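Local coordinates for putative lipoprotein (Campylobacter jejuni subsp. jejuni, PDB 4GIO) that is of unknown function but is probably a membrane-attached lipoprotein whose soluble domain adopts a novel variant of the immunoglobulin fold, at residues Arg31-Ser34 with Asn35-Glu39. Sequence-based numbering, arbitrary orientation.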
ATOM      1  N   ARG A  31       7.152   1.859   9.590  1.00 19.35           N
ATOM      2  CA  ARG A  31       7.823   2.469  10.753  1.00 19.47           C
ATOM      3  C   ARG A  31       7.296   3.890  10.998  1.00 19.04           C
ATOM      4  O   ARG A  31       6.724   4.538  10.094  1.00 17.22           O
ATOM      5  CB  ARG A  31       9.320   2.436  10.547  1.00 19.68           C
ATOM      6  CG  ARG A  31       9.728   3.346   9.471  1.00 22.11           C
ATOM      7  CD  ARG A  31      11.196   3.169   9.134  1.00 30.94           C
ATOM      8  NE  ARG A  31      11.689   4.512   8.942  1.00 40.93           N
ATOM      9  CZ  ARG A  31      11.475   5.208   7.843  1.00 41.61           C
ATOM     10  NH1 ARG A  31      10.827   4.626   6.851  1.00 43.24           N
ATOM     11  NH2 ARG A  31      11.915   6.459   7.744  1.00 44.39           N
ATOM     12  N   ILE A  32       7.521   4.397  12.192  1.00 18.24           N
ATOM     13  CA  ILE A  32       7.162   5.736  12.468  1.00 19.33           C
ATOM     14  C   ILE A  32       8.431   6.554  12.238  1.00 19.57           C
ATOM     15  O   ILE A  32       9.479   6.190  12.756  1.00 20.19           O
ATOM     16  CB  ILE A  32       6.716   5.909  13.964  1.00 19.92           C
ATOM     17  CG1 ILE A  32       5.598   4.919  14.341  1.00 20.53           C
ATOM     18  CG2 ILE A  32       6.345   7.369  14.290  1.00 21.17           C
ATOM     19  CD1 ILE A  32       4.401   4.954  13.487  1.00 22.55           C
ATOM     20  N   ASN A  33       8.343   7.621  11.435  1.00 17.80           N
ATOM     21  CA  ASN A  33       9.520   8.366  11.052  1.00 17.57           C
ATOM     22  C   ASN A  33       9.882   9.341  12.195  1.00 17.55           C
ATOM     23  O   ASN A  33       9.169   9.404  13.232  1.00 17.44           O
ATOM     24  CB  ASN A  33       9.353   9.035   9.632  1.00 15.31           C
ATOM     25  CG  ASN A  33       8.387  10.225   9.607  1.00 17.01           C
ATOM     26  OD1 ASN A  33       8.010  10.844  10.634  1.00 16.79           O
ATOM     27  ND2 ASN A  33       8.004  10.592   8.388  1.00 13.23           N
ATOM     28  N   SER A  34      10.953  10.080  12.020  1.00 18.18           N
ATOM     29  CA  SER A  34      11.458  10.913  13.122  1.00 18.80           C
ATOM     30  C   SER A  34      10.615  12.204  13.300  1.00 19.39           C
ATOM     31  O   SER A  34      10.750  12.900  14.333  1.00 19.99           O
ATOM     32  CB  SER A  34      12.947  11.198  12.917  1.00 17.74           C
ATOM     33  OG  SER A  34      13.110  11.976  11.728  1.00 16.96           O
ATOM     34  N   ASN A  35       9.692  12.511  12.374  1.00 17.66           N
ATOM     35  CA  ASN A  35       8.663  13.537  12.659  1.00 17.46           C
ATOM     36  C   ASN A  35       7.393  12.960  13.335  1.00 18.85           C
ATOM     37  O   ASN A  35       6.498  13.698  13.705  1.00 19.46           O
ATOM     38  CB  ASN A  35       8.269  14.290  11.403  1.00 16.37           C
ATOM     39  CG  ASN A  35       9.351  15.298  10.943  1.00 18.03           C
ATOM     40  OD1 ASN A  35      10.233  15.653  11.697  1.00 15.19           O
ATOM     41  ND2 ASN A  35       9.298  15.690   9.670  1.00 16.88           N
ATOM     42  N   GLY A  36       7.315  11.645  13.485  1.00 17.89           N
ATOM     43  CA  GLY A  36       6.224  11.063  14.187  1.00 19.58           C
ATOM     44  C   GLY A  36       5.102  10.538  13.290  1.00 18.99           C
ATOM     45  O   GLY A  36       4.020  10.199  13.773  1.00 19.56           O
ATOM     46  N   TYR A  37       5.389  10.368  12.010  1.00 17.73           N
ATOM     47  CA  TYR A  37       4.371   9.875  11.041  1.00 15.35           C
ATOM     48  C   TYR A  37       4.724   8.468  10.530  1.00 15.58           C
ATOM     49  O   TYR A  37       5.881   8.193  10.147  1.00 16.80           O
ATOM     50  CB  TYR A  37       4.324  10.794   9.805  1.00 15.08           C
ATOM     51  CG  TYR A  37       3.816  12.156  10.163  1.00 18.29           C
ATOM     52  CD1 TYR A  37       4.708  13.198  10.429  1.00 20.77           C
ATOM     53  CD2 TYR A  37       2.457  12.379  10.316  1.00 17.34           C
ATOM     54  CE1 TYR A  37       4.245  14.449  10.789  1.00 24.61           C
ATOM     55  CE2 TYR A  37       1.960  13.635  10.639  1.00 19.92           C
ATOM     56  CZ  TYR A  37       2.867  14.651  10.899  1.00 25.82           C
ATOM     57  OH  TYR A  37       2.393  15.846  11.269  1.00 26.47           O
ATOM     58  N   LEU A  38       3.693   7.632  10.396  1.00 15.62           N
ATOM     59  CA  LEU A  38       3.853   6.270   9.882  1.00 16.30           C
ATOM     60  C   LEU A  38       4.195   6.270   8.389  1.00 15.32           C
ATOM     61  O   LEU A  38       3.584   6.985   7.592  1.00 14.87           O
ATOM     62  CB  LEU A  38       2.563   5.509  10.126  1.00 15.60           C
ATOM     63  CG  LEU A  38       2.488   4.053   9.624  1.00 17.48           C
ATOM     64  CD1 LEU A  38       3.435   3.178  10.496  1.00 17.73           C
ATOM     65  CD2 LEU A  38       1.005   3.580   9.643  1.00 18.88           C
ATOM     66  N   GLU A  39       5.165   5.442   8.000  1.00 15.79           N
ATOM     67  CA  GLU A  39       5.470   5.270   6.589  1.00 16.74           C
ATOM     68  C   GLU A  39       5.476   3.783   6.329  1.00 18.04           C
ATOM     69  O   GLU A  39       5.888   2.977   7.192  1.00 18.05           O
ATOM     70  CB  GLU A  39       6.860   5.875   6.295  1.00 17.65           C
ATOM     71  CG  GLU A  39       7.338   5.622   4.847  1.00 24.88           C
ATOM     72  CD  GLU A  39       8.837   5.864   4.679  1.00 36.58           C
ATOM     73  OE1 GLU A  39       9.247   7.063   4.777  1.00 35.86           O
ATOM     74  OE2 GLU A  39       9.574   4.839   4.490  1.00 43.21           O
TER
HETATM   75  O   HOH W   1       9.306   9.041   6.283  1.00 26.97           O
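Arg31 and Glu39 run side by side on one face of the sheet, and NH1 of Arg31 reaches OE2 of Glu39 at 2.7 Å. The acceptor lies in the guanidinium plane, and the carboxylate is turned 77° against that plane. Because the N-H...OE2 path is bent, the salt bridge contains only a weak hydrogen bond. Beneath it, Arg31 and Glu39 form an antiparallel hydrogen-bonded pair (Arg31 N to Glu39 O 2.9 Å, Glu39 N to Arg31 O 2.8 Å). On the other face CD1 of Ile32 meets CD1 of Leu38 at 3.6 Å. This is the closed end of the beta hairpin joining strands 25-32 and 38-44, within the three-stranded sheet of an immunoglobulin-like domain; a type I turn spans Asn33 to Gly36, closed by Gly36 N to Asn33 O (2.9 Å). Gly36 takes a positive phi at its last position. Chi1 of Asn33 (72°) sets CG between the backbone N and the carbonyl carbon, turning OD1 toward the turn's N-H groups: it accepts Tyr37 N (3.0 Å, from above the carbonyl plane) and, weakly, Asn35 N. The Asn33 and Tyr37 side chains run alongside each other, planes 78° apart, with OD1 at the ring's edge; Asn33 ND2 donates to a water (2.9 Å) that in turn donates to Glu39 OE1.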